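Local coordinates for NEQ263 (PDB 5BN3), which forms, together with NeqA, the core complex of an unusual archaeal ATP synthase and probably binds ATP, at residues I130-P135 and I277-M282; A160-P165 and L226-Y231; Y347-E352 and K370-F375. All blocks are in the same frame, centred on the assembly; numbering follows the deposited sequence.

Contact 1: residues I130-P135 and I277-M282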
ATOM      1  N   ILE B 130      19.955  10.333 -22.982  1.00 32.64           N
ATOM      2  CA  ILE B 130      20.173  10.485 -21.550  1.00 39.10           C
ATOM      3  C   ILE B 130      19.172  11.465 -20.946  1.00 28.50           C
ATOM      4  O   ILE B 130      18.961  12.556 -21.473  1.00 33.96           O
ATOM      5  CB  ILE B 130      21.633  10.899 -21.245  1.00 41.87           C
ATOM      6  CG1 ILE B 130      21.827  11.161 -19.753  1.00 38.45           C
ATOM      7  CG2 ILE B 130      22.017  12.122 -22.043  1.00 53.95           C
ATOM      8  CD1 ILE B 130      23.255  10.934 -19.296  1.00 52.12           C
ATOM      9  N   ALA B 131      18.541  11.061 -19.848  1.00 26.89           N
ATOM     10  CA  ALA B 131      17.466  11.849 -19.261  1.00 30.50           C
ATOM     11  C   ALA B 131      17.953  12.803 -18.178  1.00 36.57           C
ATOM     12  O   ALA B 131      19.016  12.605 -17.592  1.00 30.67           O
ATOM     13  CB  ALA B 131      16.395  10.935 -18.705  1.00 34.62           C
ATOM     14  N   ILE B 132      17.167  13.842 -17.921  1.00 28.61           N
ATOM     15  CA  ILE B 132      17.357  14.667 -16.735  1.00 27.72           C
ATOM     16  C   ILE B 132      16.181  14.406 -15.793  1.00 30.43           C
ATOM     17  O   ILE B 132      15.025  14.595 -16.176  1.00 29.28           O
ATOM     18  CB  ILE B 132      17.423  16.170 -17.086  1.00 25.79           C
ATOM     19  CG1 ILE B 132      18.596  16.454 -18.031  1.00 30.19           C
ATOM     20  CG2 ILE B 132      17.560  17.013 -15.822  1.00 34.70           C
ATOM     21  CD1 ILE B 132      18.626  17.880 -18.548  1.00 38.55           C
ATOM     22  N   PHE B 133      16.477  13.944 -14.579  1.00 26.60           N
ATOM     23  CA  PHE B 133      15.450  13.716 -13.565  1.00 23.54           C
ATOM     24  C   PHE B 133      15.505  14.879 -12.590  1.00 35.58           C
ATOM     25  O   PHE B 133      16.580  15.211 -12.086  1.00 33.39           O
ATOM     26  CB  PHE B 133      15.723  12.431 -12.769  1.00 27.10           C
ATOM     27  CG  PHE B 133      15.553  11.155 -13.554  1.00 34.69           C
ATOM     28  CD1 PHE B 133      15.159  11.168 -14.884  1.00 33.80           C
ATOM     29  CD2 PHE B 133      15.780   9.930 -12.942  1.00 30.66           C
ATOM     30  CE1 PHE B 133      15.009   9.980 -15.591  1.00 31.99           C
ATOM     31  CE2 PHE B 133      15.630   8.743 -13.640  1.00 34.34           C
ATOM     32  CZ  PHE B 133      15.245   8.769 -14.968  1.00 30.44           C
ATOM     33  N   SER B 134      14.363  15.490 -12.303  1.00 28.71           N
ATOM     34  CA  SER B 134      14.345  16.613 -11.367  1.00 31.07           C
ATOM     35  C   SER B 134      13.204  16.542 -10.360  1.00 35.79           C
ATOM     36  O   SER B 134      12.092  16.142 -10.700  1.00 33.14           O
ATOM     37  CB  SER B 134      14.289  17.950 -12.116  1.00 34.57           C
ATOM     38  OG  SER B 134      14.183  19.039 -11.210  1.00 36.43           O
ATOM     39  N   PRO B 135      13.491  16.925  -9.108  1.00 35.68           N
ATOM     40  CA  PRO B 135      12.427  17.199  -8.137  1.00 31.49           C
ATOM     41  C   PRO B 135      11.630  18.393  -8.638  1.00 28.00           C
ATOM     42  O   PRO B 135      12.175  19.196  -9.401  1.00 29.38           O
ATOM     43  CB  PRO B 135      13.199  17.603  -6.874  1.00 38.04           C
ATOM     44  CG  PRO B 135      14.575  17.031  -7.052  1.00 39.86           C
ATOM     45  CD  PRO B 135      14.838  17.071  -8.526  1.00 33.16           C
ATOM     46  N   ILE B 277      17.549  14.034 -25.251  1.00 30.45           N
ATOM     47  CA  ILE B 277      17.516  14.356 -23.828  1.00 31.38           C
ATOM     48  C   ILE B 277      16.076  14.531 -23.343  1.00 31.33           C
ATOM     49  O   ILE B 277      15.503  15.618 -23.448  1.00 29.98           O
ATOM     50  CB  ILE B 277      18.342  15.622 -23.515  1.00 36.72           C
ATOM     51  CG1 ILE B 277      19.787  15.447 -23.998  1.00 39.15           C
ATOM     52  CG2 ILE B 277      18.323  15.922 -22.025  1.00 36.04           C
ATOM     53  CD1 ILE B 277      20.672  16.658 -23.761  1.00 41.38           C
ATOM     54  N   PRO B 278      15.478  13.446 -22.829  1.00 28.97           N
ATOM     55  CA  PRO B 278      14.136  13.520 -22.244  1.00 29.88           C
ATOM     56  C   PRO B 278      14.233  14.099 -20.842  1.00 36.68           C
ATOM     57  O   PRO B 278      15.141  13.735 -20.097  1.00 35.88           O
ATOM     58  CB  PRO B 278      13.700  12.049 -22.157  1.00 30.81           C
ATOM     59  CG  PRO B 278      14.729  11.263 -22.939  1.00 42.49           C
ATOM     60  CD  PRO B 278      15.986  12.065 -22.857  1.00 30.84           C
ATOM     61  N   MET B 279      13.323  14.993 -20.487  1.00 29.38           N
ATOM     62  CA  MET B 279      13.330  15.582 -19.156  1.00 31.67           C
ATOM     63  C   MET B 279      12.050  15.207 -18.433  1.00 32.19           C
ATOM     64  O   MET B 279      10.971  15.200 -19.032  1.00 28.33           O
ATOM     65  CB  MET B 279      13.447  17.102 -19.247  1.00 32.58           C
ATOM     66  CG  MET B 279      14.770  17.601 -19.802  1.00 43.61           C
ATOM     67  SD  MET B 279      14.716  19.376 -20.089  1.00 50.02           S
ATOM     68  CE  MET B 279      13.958  19.423 -21.709  1.00 51.97           C
ATOM     69  N   LEU B 280      12.167  14.890 -17.148  1.00 25.97           N
ATOM     70  CA  LEU B 280      10.985  14.579 -16.351  1.00 27.78           C
ATOM     71  C   LEU B 280      11.077  15.069 -14.914  1.00 39.56           C
ATOM     72  O   LEU B 280      12.166  15.192 -14.347  1.00 30.14           O
ATOM     73  CB  LEU B 280      10.663  13.078 -16.395  1.00 31.63           C
ATOM     74  CG  LEU B 280      11.691  12.055 -15.906  1.00 36.90           C
ATOM     75  CD1 LEU B 280      11.559  11.804 -14.413  1.00 38.49           C
ATOM     76  CD2 LEU B 280      11.534  10.749 -16.669  1.00 39.51           C
ATOM     77  N   THR B 281       9.916  15.360 -14.341  1.00 33.67           N
ATOM     78  CA  THR B 281       9.813  15.686 -12.930  1.00 40.96           C
ATOM     79  C   THR B 281       9.532  14.392 -12.183  1.00 35.83           C
ATOM     80  O   THR B 281       8.609  13.657 -12.542  1.00 40.46           O
ATOM     81  CB  THR B 281       8.665  16.680 -12.675  1.00 47.79           C
ATOM     82  OG1 THR B 281       8.919  17.901 -13.383  1.00 41.66           O
ATOM     83  CG2 THR B 281       8.537  16.979 -11.192  1.00 42.18           C
ATOM     84  N   MET B 282      10.340  14.091 -11.170  1.00 27.66           N
ATOM     85  CA  MET B 282      10.077  12.944 -10.305  1.00 27.19           C
ATOM     86  C   MET B 282       9.026  13.371  -9.291  1.00 36.21           C
ATOM     87  O   MET B 282       9.343  14.128  -8.374  1.00 32.56           O
ATOM     88  CB  MET B 282      11.353  12.517  -9.570  1.00 30.67           C
ATOM     89  CG  MET B 282      12.516  12.141 -10.475  1.00 35.48           C
ATOM     90  SD  MET B 282      13.980  11.593  -9.562  1.00 37.02           S
ATOM     91  CE  MET B 282      14.639  13.163  -8.983  1.00 36.34           C
TER
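F133 and L280 stand side by side on one face of the sheet, where the parallel strands 131-134 and 277-281 run with their axes 4.7 Å apart. L280 CD1 lies 3.7 Å from F133 CD1, while its other methyl, CD2, reaches the neighbouring ring atom CE1. L280 gains this position with CG wedged between its backbone N and carbonyl carbon (chi1 59°), a torsion that carries both methyls alongside the ring.

M282 approaches F133 near its CB and CD2, and can be followed atom by atom. Its CB rests near S134 O, and CG moves on to F133 CB. M282 SD then lies 3.7 Å from that same F133 CB and 5.2 Å from the centroid of the F133 ring, an oblique Met-aromatic contact, and the chain crosses the phenylalanine at about a right angle. A bend at the last torsion (chi3 -77°) turns M282 CE back to within 3.9 Å of P135 CD. On the other face I132 packs against M279 CG and reaches I277, with I132 CD1 4.0 Å from I277 CG2.

The strands are joined by a parallel ladder in which I132 and S134 give N-H groups to P278 O and L280 O, while L280 N bonds to I132 O almost linearly. M282 N closes it with a bond of 2.7 Å to S134 O.

Strand 131-134 leads into helix 140-151, the strand-loop-helix order that brackets the phosphate-binding loop in P-loop NTPases. M140 of that helix covers I132, S134 and M279, whereas T295 of helix 290-296 and M228 of helix 228-241 close over the L280 side; strand 301-304 pairs with the far edge of strand 131-134 through Y303.

Contact 2: residues A160-P165 and L226-Y231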
ATOM      1  N   ALA B 160      10.478  19.357 -28.141  1.00 31.89           N
ATOM      2  CA  ALA B 160       9.114  18.879 -27.960  1.00 36.03           C
ATOM      3  C   ALA B 160       8.598  19.268 -26.582  1.00 39.63           C
ATOM      4  O   ALA B 160       9.067  18.748 -25.567  1.00 33.06           O
ATOM      5  CB  ALA B 160       9.047  17.379 -28.140  1.00 39.34           C
ATOM      6  N   ALA B 161       7.635  20.182 -26.553  1.00 33.71           N
ATOM      7  CA  ALA B 161       7.016  20.605 -25.301  1.00 32.03           C
ATOM      8  C   ALA B 161       5.705  19.857 -25.089  1.00 37.10           C
ATOM      9  O   ALA B 161       4.726  20.090 -25.799  1.00 33.00           O
ATOM     10  CB  ALA B 161       6.778  22.100 -25.310  1.00 33.86           C
ATOM     11  N   ILE B 162       5.689  18.964 -24.105  1.00 31.65           N
ATOM     12  CA  ILE B 162       4.536  18.101 -23.874  1.00 35.12           C
ATOM     13  C   ILE B 162       3.740  18.534 -22.642  1.00 37.20           C
ATOM     14  O   ILE B 162       4.070  18.157 -21.514  1.00 30.85           O
ATOM     15  CB  ILE B 162       4.972  16.628 -23.705  1.00 39.06           C
ATOM     16  CG1 ILE B 162       5.968  16.232 -24.802  1.00 34.14           C
ATOM     17  CG2 ILE B 162       3.764  15.703 -23.715  1.00 35.64           C
ATOM     18  CD1 ILE B 162       6.621  14.877 -24.581  1.00 37.14           C
ATOM     19  N   GLY B 163       2.697  19.330 -22.863  1.00 31.93           N
ATOM     20  CA  GLY B 163       1.785  19.723 -21.801  1.00 33.70           C
ATOM     21  C   GLY B 163       2.348  20.598 -20.694  1.00 30.34           C
ATOM     22  O   GLY B 163       1.776  20.657 -19.607  1.00 32.01           O
ATOM     23  N   VAL B 164       3.459  21.280 -20.961  1.00 31.52           N
ATOM     24  CA  VAL B 164       4.042  22.194 -19.978  1.00 29.68           C
ATOM     25  C   VAL B 164       3.378  23.576 -20.053  1.00 41.32           C
ATOM     26  O   VAL B 164       2.871  23.962 -21.107  1.00 31.45           O
ATOM     27  CB  VAL B 164       5.576  22.321 -20.155  1.00 35.20           C
ATOM     28  CG1 VAL B 164       6.255  20.970 -19.954  1.00 28.94           C
ATOM     29  CG2 VAL B 164       5.917  22.886 -21.522  1.00 35.85           C
ATOM     30  N   PRO B 165       3.366  24.316 -18.930  1.00 34.28           N
ATOM     31  CA  PRO B 165       2.752  25.652 -18.905  1.00 39.93           C
ATOM     32  C   PRO B 165       3.492  26.635 -19.814  1.00 42.16           C
ATOM     33  O   PRO B 165       4.647  26.381 -20.159  1.00 35.02           O
ATOM     34  CB  PRO B 165       2.905  26.082 -17.441  1.00 40.20           C
ATOM     35  CG  PRO B 165       3.099  24.808 -16.678  1.00 40.89           C
ATOM     36  CD  PRO B 165       3.865  23.917 -17.600  1.00 33.28           C
ATOM     37  N   LEU B 226      10.195  17.519 -22.906  1.00 33.93           N
ATOM     38  CA  LEU B 226       9.774  17.845 -21.551  1.00 39.23           C
ATOM     39  C   LEU B 226       8.271  18.068 -21.634  1.00 36.04           C
ATOM     40  O   LEU B 226       7.818  18.757 -22.550  1.00 31.63           O
ATOM     41  CB  LEU B 226      10.465  19.144 -21.126  1.00 40.85           C
ATOM     42  CG  LEU B 226      10.047  19.897 -19.862  1.00 50.77           C
ATOM     43  CD1 LEU B 226      10.486  19.148 -18.622  1.00 47.77           C
ATOM     44  CD2 LEU B 226      10.631  21.302 -19.868  1.00 45.10           C
ATOM     45  N   ASP B 227       7.482  17.516 -20.710  1.00 36.88           N
ATOM     46  CA  ASP B 227       7.931  16.731 -19.564  1.00 34.74           C
ATOM     47  C   ASP B 227       7.389  15.320 -19.757  1.00 37.98           C
ATOM     48  O   ASP B 227       6.207  15.150 -20.061  1.00 39.05           O
ATOM     49  CB  ASP B 227       7.333  17.354 -18.291  1.00 36.17           C
ATOM     50  CG  ASP B 227       7.822  16.703 -17.003  1.00 42.80           C
ATOM     51  OD1 ASP B 227       7.980  15.465 -16.946  1.00 41.93           O
ATOM     52  OD2 ASP B 227       8.030  17.444 -16.017  1.00 54.44           O
ATOM     53  N   MET B 228       8.235  14.306 -19.583  1.00 31.74           N
ATOM     54  CA  MET B 228       7.806  12.927 -19.820  1.00 33.88           C
ATOM     55  C   MET B 228       6.739  12.468 -18.827  1.00 34.19           C
ATOM     56  O   MET B 228       5.988  11.533 -19.105  1.00 31.65           O
ATOM     57  CB  MET B 228       8.995  11.956 -19.813  1.00 32.69           C
ATOM     58  CG  MET B 228      10.042  12.213 -20.894  1.00 34.78           C
ATOM     59  SD  MET B 228       9.370  12.627 -22.523  1.00 39.78           S
ATOM     60  CE  MET B 228       8.474  11.128 -22.933  1.00 37.64           C
ATOM     61  N   THR B 229       6.662  13.128 -17.677  1.00 31.07           N
ATOM     62  CA  THR B 229       5.629  12.803 -16.700  1.00 33.19           C
ATOM     63  C   THR B 229       4.256  13.234 -17.217  1.00 33.15           C
ATOM     64  O   THR B 229       3.252  12.564 -16.967  1.00 33.68           O
ATOM     65  CB  THR B 229       5.925  13.436 -15.329  1.00 44.56           C
ATOM     66  OG1 THR B 229       7.203  12.980 -14.864  1.00 43.79           O
ATOM     67  CG2 THR B 229       4.871  13.032 -14.320  1.00 43.50           C
ATOM     68  N   ASN B 230       4.215  14.348 -17.945  1.00 25.61           N
ATOM     69  CA  ASN B 230       2.982  14.783 -18.594  1.00 33.57           C
ATOM     70  C   ASN B 230       2.606  13.859 -19.745  1.00 28.32           C
ATOM     71  O   ASN B 230       1.426  13.644 -20.012  1.00 34.70           O
ATOM     72  CB  ASN B 230       3.108  16.216 -19.115  1.00 30.07           C
ATOM     73  CG  ASN B 230       3.235  17.234 -18.006  1.00 31.86           C
ATOM     74  OD1 ASN B 230       2.833  16.987 -16.869  1.00 33.63           O
ATOM     75  ND2 ASN B 230       3.793  18.395 -18.333  1.00 38.79           N
ATOM     76  N   TYR B 231       3.613  13.329 -20.433  1.00 31.36           N
ATOM     77  CA  TYR B 231       3.377  12.375 -21.511  1.00 30.08           C
ATOM     78  C   TYR B 231       2.727  11.102 -20.986  1.00 35.21           C
ATOM     79  O   TYR B 231       1.756  10.604 -21.558  1.00 31.67           O
ATOM     80  CB  TYR B 231       4.680  12.033 -22.244  1.00 30.89           C
ATOM     81  CG  TYR B 231       4.498  10.918 -23.247  1.00 33.10           C
ATOM     82  CD1 TYR B 231       4.048  11.184 -24.530  1.00 33.49           C
ATOM     83  CD2 TYR B 231       4.750   9.598 -22.902  1.00 28.14           C
ATOM     84  CE1 TYR B 231       3.865  10.167 -25.446  1.00 35.58           C
ATOM     85  CE2 TYR B 231       4.567   8.578 -23.808  1.00 34.56           C
ATOM     86  CZ  TYR B 231       4.122   8.868 -25.075  1.00 45.47           C
ATOM     87  OH  TYR B 231       3.946   7.846 -25.979  1.00 38.95           O
TER
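N230 ND2 gives a hydrogen bond of 3.2 Å to I162 O, lying in the carbonyl plane of I162, while I162 O sits close to the plane of the N230 amide. With CG beside the backbone N (chi1 -67°), the amide turns back from the first turn of the helix toward the strand end, and OD1 accepts from R396 of a neighbouring alpha chain. With an alanine here, I162 O would probably lose its side-chain donor and that arginine an acceptor.

I162 splits its branches: CG2 rests 4.0 Å from Y231 CA, while CG1, set beside the backbone N, carries CD1 to M228 SD at 4.1 Å. M228 bends at both chi2 and chi3 to bring its sulfur there. V164 CG1 lies 3.7 Å from D227 N and also meets L226 CG. Between I162 and V164, G163 takes a positive phi, which favours glycine; N230 CB lies against I162 O just before it.

The hydrophobic strand 220-226 followed directly by D227 is consistent with a Walker B-like motif. L226 O takes a straight bond from I162 N at 2.6 Å, a cis peptide leads into D227, and D227 OD1 N-caps the helix by accepting from T229 N.

Y231 OH is held by D258 of helix 255-263 and by R204 of helix 196-215, while helix 166-178 packs on L226 from the other face of strands 156-162 and 220-226.

Contact 3: residues Y347-E352 and K370-F375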
ATOM      1  N   TYR B 347      34.718  11.527  -3.752  1.00 44.81           N
ATOM      2  CA  TYR B 347      33.503  12.234  -3.353  1.00 39.88           C
ATOM      3  C   TYR B 347      32.619  11.312  -2.521  1.00 42.35           C
ATOM      4  O   TYR B 347      32.074  11.719  -1.497  1.00 46.86           O
ATOM      5  CB  TYR B 347      32.746  12.740  -4.588  1.00 38.54           C
ATOM      6  CG  TYR B 347      31.531  13.588  -4.277  1.00 43.74           C
ATOM      7  CD1 TYR B 347      31.649  14.760  -3.543  1.00 42.53           C
ATOM      8  CD2 TYR B 347      30.272  13.229  -4.735  1.00 46.75           C
ATOM      9  CE1 TYR B 347      30.547  15.540  -3.260  1.00 46.92           C
ATOM     10  CE2 TYR B 347      29.160  14.007  -4.456  1.00 41.21           C
ATOM     11  CZ  TYR B 347      29.307  15.161  -3.717  1.00 47.52           C
ATOM     12  OH  TYR B 347      28.212  15.942  -3.433  1.00 39.84           O
ATOM     13  N   ALA B 348      32.491  10.066  -2.966  1.00 37.66           N
ATOM     14  CA  ALA B 348      31.700   9.070  -2.249  1.00 40.85           C
ATOM     15  C   ALA B 348      32.253   8.815  -0.850  1.00 51.12           C
ATOM     16  O   ALA B 348      31.502   8.763   0.125  1.00 43.94           O
ATOM     17  CB  ALA B 348      31.645   7.777  -3.038  1.00 41.33           C
ATOM     18  N   LYS B 349      33.568   8.646  -0.757  1.00 49.78           N
ATOM     19  CA  LYS B 349      34.220   8.443   0.531  1.00 58.11           C
ATOM     20  C   LYS B 349      34.061   9.688   1.402  1.00 54.14           C
ATOM     21  O   LYS B 349      33.903   9.589   2.618  1.00 49.87           O
ATOM     22  CB  LYS B 349      35.698   8.095   0.334  1.00 54.27           C
ATOM     23  CG  LYS B 349      36.420   7.680   1.608  1.00 66.93           C
ATOM     24  CD  LYS B 349      37.430   6.572   1.335  1.00 78.32           C
ATOM     25  CE  LYS B 349      38.180   6.174   2.601  1.00 76.68           C
ATOM     26  NZ  LYS B 349      37.266   5.747   3.697  1.00 88.85           N
ATOM     27  N   GLY B 350      34.084  10.857   0.766  1.00 48.66           N
ATOM     28  CA  GLY B 350      33.866  12.108   1.469  1.00 44.07           C
ATOM     29  C   GLY B 350      32.470  12.205   2.055  1.00 56.43           C
ATOM     30  O   GLY B 350      32.288  12.745   3.147  1.00 52.58           O
ATOM     31  N   LEU B 351      31.485  11.679   1.332  1.00 43.24           N
ATOM     32  CA  LEU B 351      30.098  11.717   1.788  1.00 45.63           C
ATOM     33  C   LEU B 351      29.858  10.776   2.968  1.00 45.30           C
ATOM     34  O   LEU B 351      29.082  11.091   3.873  1.00 50.60           O
ATOM     35  CB  LEU B 351      29.140  11.392   0.639  1.00 48.95           C
ATOM     36  CG  LEU B 351      29.028  12.448  -0.462  1.00 53.30           C
ATOM     37  CD1 LEU B 351      28.027  12.028  -1.525  1.00 53.10           C
ATOM     38  CD2 LEU B 351      28.628  13.776   0.136  1.00 42.12           C
ATOM     39  N   GLU B 352      30.518   9.621   2.947  1.00 46.19           N
ATOM     40  CA  GLU B 352      30.459   8.683   4.063  1.00 64.76           C
ATOM     41  C   GLU B 352      31.050   9.333   5.307  1.00 60.88           C
ATOM     42  O   GLU B 352      30.480   9.252   6.392  1.00 59.00           O
ATOM     43  CB  GLU B 352      31.229   7.403   3.730  1.00 54.08           C
ATOM     44  CG  GLU B 352      30.697   6.631   2.530  1.00 68.68           C
ATOM     45  CD  GLU B 352      31.598   5.470   2.145  1.00 88.83           C
ATOM     46  OE1 GLU B 352      32.705   5.361   2.716  1.00 80.41           O
ATOM     47  OE2 GLU B 352      31.200   4.668   1.273  1.00 83.90           O
ATOM     48  N   LYS B 370      39.295  13.014   7.240  1.00 80.95           N
ATOM     49  CA  LYS B 370      39.110  14.462   7.285  1.00 86.08           C
ATOM     50  C   LYS B 370      39.467  15.080   5.941  1.00 73.40           C
ATOM     51  O   LYS B 370      38.966  16.143   5.578  1.00 68.12           O
ATOM     52  CB  LYS B 370      39.956  15.092   8.393  1.00 89.93           C
ATOM     53  CG  LYS B 370      39.215  15.294   9.703  1.00 96.42           C
ATOM     54  CD  LYS B 370      40.111  15.935  10.751  1.00105.37           C
ATOM     55  CE  LYS B 370      39.363  16.136  12.054  1.00105.07           C
ATOM     56  NZ  LYS B 370      38.732  14.867  12.498  1.00 95.91           N
ATOM     57  N   ALA B 371      40.339  14.404   5.202  1.00 67.68           N
ATOM     58  CA  ALA B 371      40.743  14.863   3.879  1.00 66.99           C
ATOM     59  C   ALA B 371      39.635  14.649   2.851  1.00 77.61           C
ATOM     60  O   ALA B 371      39.387  15.509   2.006  1.00 71.58           O
ATOM     61  CB  ALA B 371      42.008  14.161   3.447  1.00 68.88           C
ATOM     62  N   TYR B 372      38.983  13.493   2.919  1.00 68.96           N
ATOM     63  CA  TYR B 372      37.866  13.192   2.033  1.00 62.96           C
ATOM     64  C   TYR B 372      36.671  14.084   2.346  1.00 56.96           C
ATOM     65  O   TYR B 372      35.949  14.509   1.443  1.00 62.46           O
ATOM     66  CB  TYR B 372      37.476  11.716   2.145  1.00 60.93           C
ATOM     67  CG  TYR B 372      38.442  10.785   1.458  1.00 59.59           C
ATOM     68  CD1 TYR B 372      38.503  10.725   0.075  1.00 62.95           C
ATOM     69  CD2 TYR B 372      39.288   9.965   2.187  1.00 76.34           C
ATOM     70  CE1 TYR B 372      39.381   9.879  -0.564  1.00 60.80           C
ATOM     71  CE2 TYR B 372      40.173   9.113   1.556  1.00 68.42           C
ATOM     72  CZ  TYR B 372      40.212   9.075   0.179  1.00 77.39           C
ATOM     73  OH  TYR B 372      41.087   8.231  -0.463  1.00 67.50           O
ATOM     74  N   LEU B 373      36.472  14.365   3.632  1.00 60.55           N
ATOM     75  CA  LEU B 373      35.396  15.242   4.082  1.00 60.64           C
ATOM     76  C   LEU B 373      35.513  16.634   3.465  1.00 72.14           C
ATOM     77  O   LEU B 373      34.522  17.214   3.017  1.00 62.77           O
ATOM     78  CB  LEU B 373      35.409  15.348   5.608  1.00 67.16           C
ATOM     79  CG  LEU B 373      34.335  16.240   6.229  1.00 75.22           C
ATOM     80  CD1 LEU B 373      32.970  15.804   5.751  1.00 81.30           C
ATOM     81  CD2 LEU B 373      34.398  16.194   7.744  1.00 87.07           C
ATOM     82  N   LYS B 374      36.732  17.160   3.449  1.00 65.93           N
ATOM     83  CA  LYS B 374      36.999  18.470   2.868  1.00 72.01           C
ATOM     84  C   LYS B 374      36.861  18.433   1.348  1.00 55.30           C
ATOM     85  O   LYS B 374      36.386  19.391   0.739  1.00 54.16           O
ATOM     86  CB  LYS B 374      38.402  18.939   3.253  1.00 62.85           C
ATOM     87  CG  LYS B 374      38.730  20.355   2.813  1.00 67.18           C
ATOM     88  CD  LYS B 374      40.208  20.650   3.008  1.00 91.40           C
ATOM     89  CE  LYS B 374      40.506  22.132   2.856  1.00 97.87           C
ATOM     90  NZ  LYS B 374      41.961  22.419   3.012  1.00102.75           N
ATOM     91  N   PHE B 375      37.284  17.324   0.747  1.00 53.67           N
ATOM     92  CA  PHE B 375      37.210  17.142  -0.698  1.00 56.83           C
ATOM     93  C   PHE B 375      35.772  17.259  -1.190  1.00 51.36           C
ATOM     94  O   PHE B 375      35.493  17.962  -2.160  1.00 52.57           O
ATOM     95  CB  PHE B 375      37.793  15.782  -1.090  1.00 53.97           C
ATOM     96  CG  PHE B 375      37.749  15.502  -2.568  1.00 53.44           C
ATOM     97  CD1 PHE B 375      38.704  16.038  -3.417  1.00 50.79           C
ATOM     98  CD2 PHE B 375      36.759  14.692  -3.105  1.00 48.60           C
ATOM     99  CE1 PHE B 375      38.668  15.781  -4.778  1.00 61.94           C
ATOM    100  CE2 PHE B 375      36.718  14.433  -4.464  1.00 40.91           C
ATOM    101  CZ  PHE B 375      37.675  14.976  -5.302  1.00 53.19           C
TER
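K349 lays its aliphatic chain over one face of the Y372 ring. K349 CG stands 3.8 Å from the Y372 ring centroid and 15° off its normal, a CH-pi contact, and K349 CE continues outward to within 3.7 Å of Y372 CE2. The course over the ring begins with CG anti to the backbone N (chi1 -172°) and bends at chi2, where the chain swings out along the ring.

Beside this CH-pi contact the backbones themselves meet. G350 CA touches Y372 O at 3.2 Å, and the two CA atoms are 4.2 Å apart; a CB on G350 would collide with that carbonyl oxygen. Glycine probably allows the close crossing of helices 334-356 and 367-384 within the helical C-terminal domain of the A- and V-type ATP synthase family; their segments 347-352 and 370-375 cross at -107° with axes 7.3 Å apart. One turn away from the crossing point, F375 presents its ring edge to the Y347 backbone, F375 CE2 lying 3.6 Å from Y347 N.

In the next shell, L351 CG sits over the centre of the Y347 ring, and Y347 OH is hydrogen-bonded to E380 farther along helix 367-384. F375 is backed by I404, L405 and S408 of helix 394-408, and L410 packs on Y372. K349 NZ makes a long, weak ion pair with D369, and L351 meets Y410 of a neighbouring alpha chain.

In the fold
Contacts 1 and 2 belong to one sheet of the nucleotide-binding domain, their centres 11 Å apart, with contact 2 nested in the chain between the two segments of contact 1. They meet directly: T281 OG1 and D227 OD2, like T281 O and T229 OG1, are probably hydrogen-bonded, tying the end of strand 273-281 to the start of helix 228-241. Contact 3 follows later in the chain, in the C-terminal domain, with its centre about 28 Å from that of contact 1 and 38 Å from that of contact 2, touching neither. The sheet core and the helical domain are therefore packed separately, and each of the three contacts has residues that meet an alpha chain.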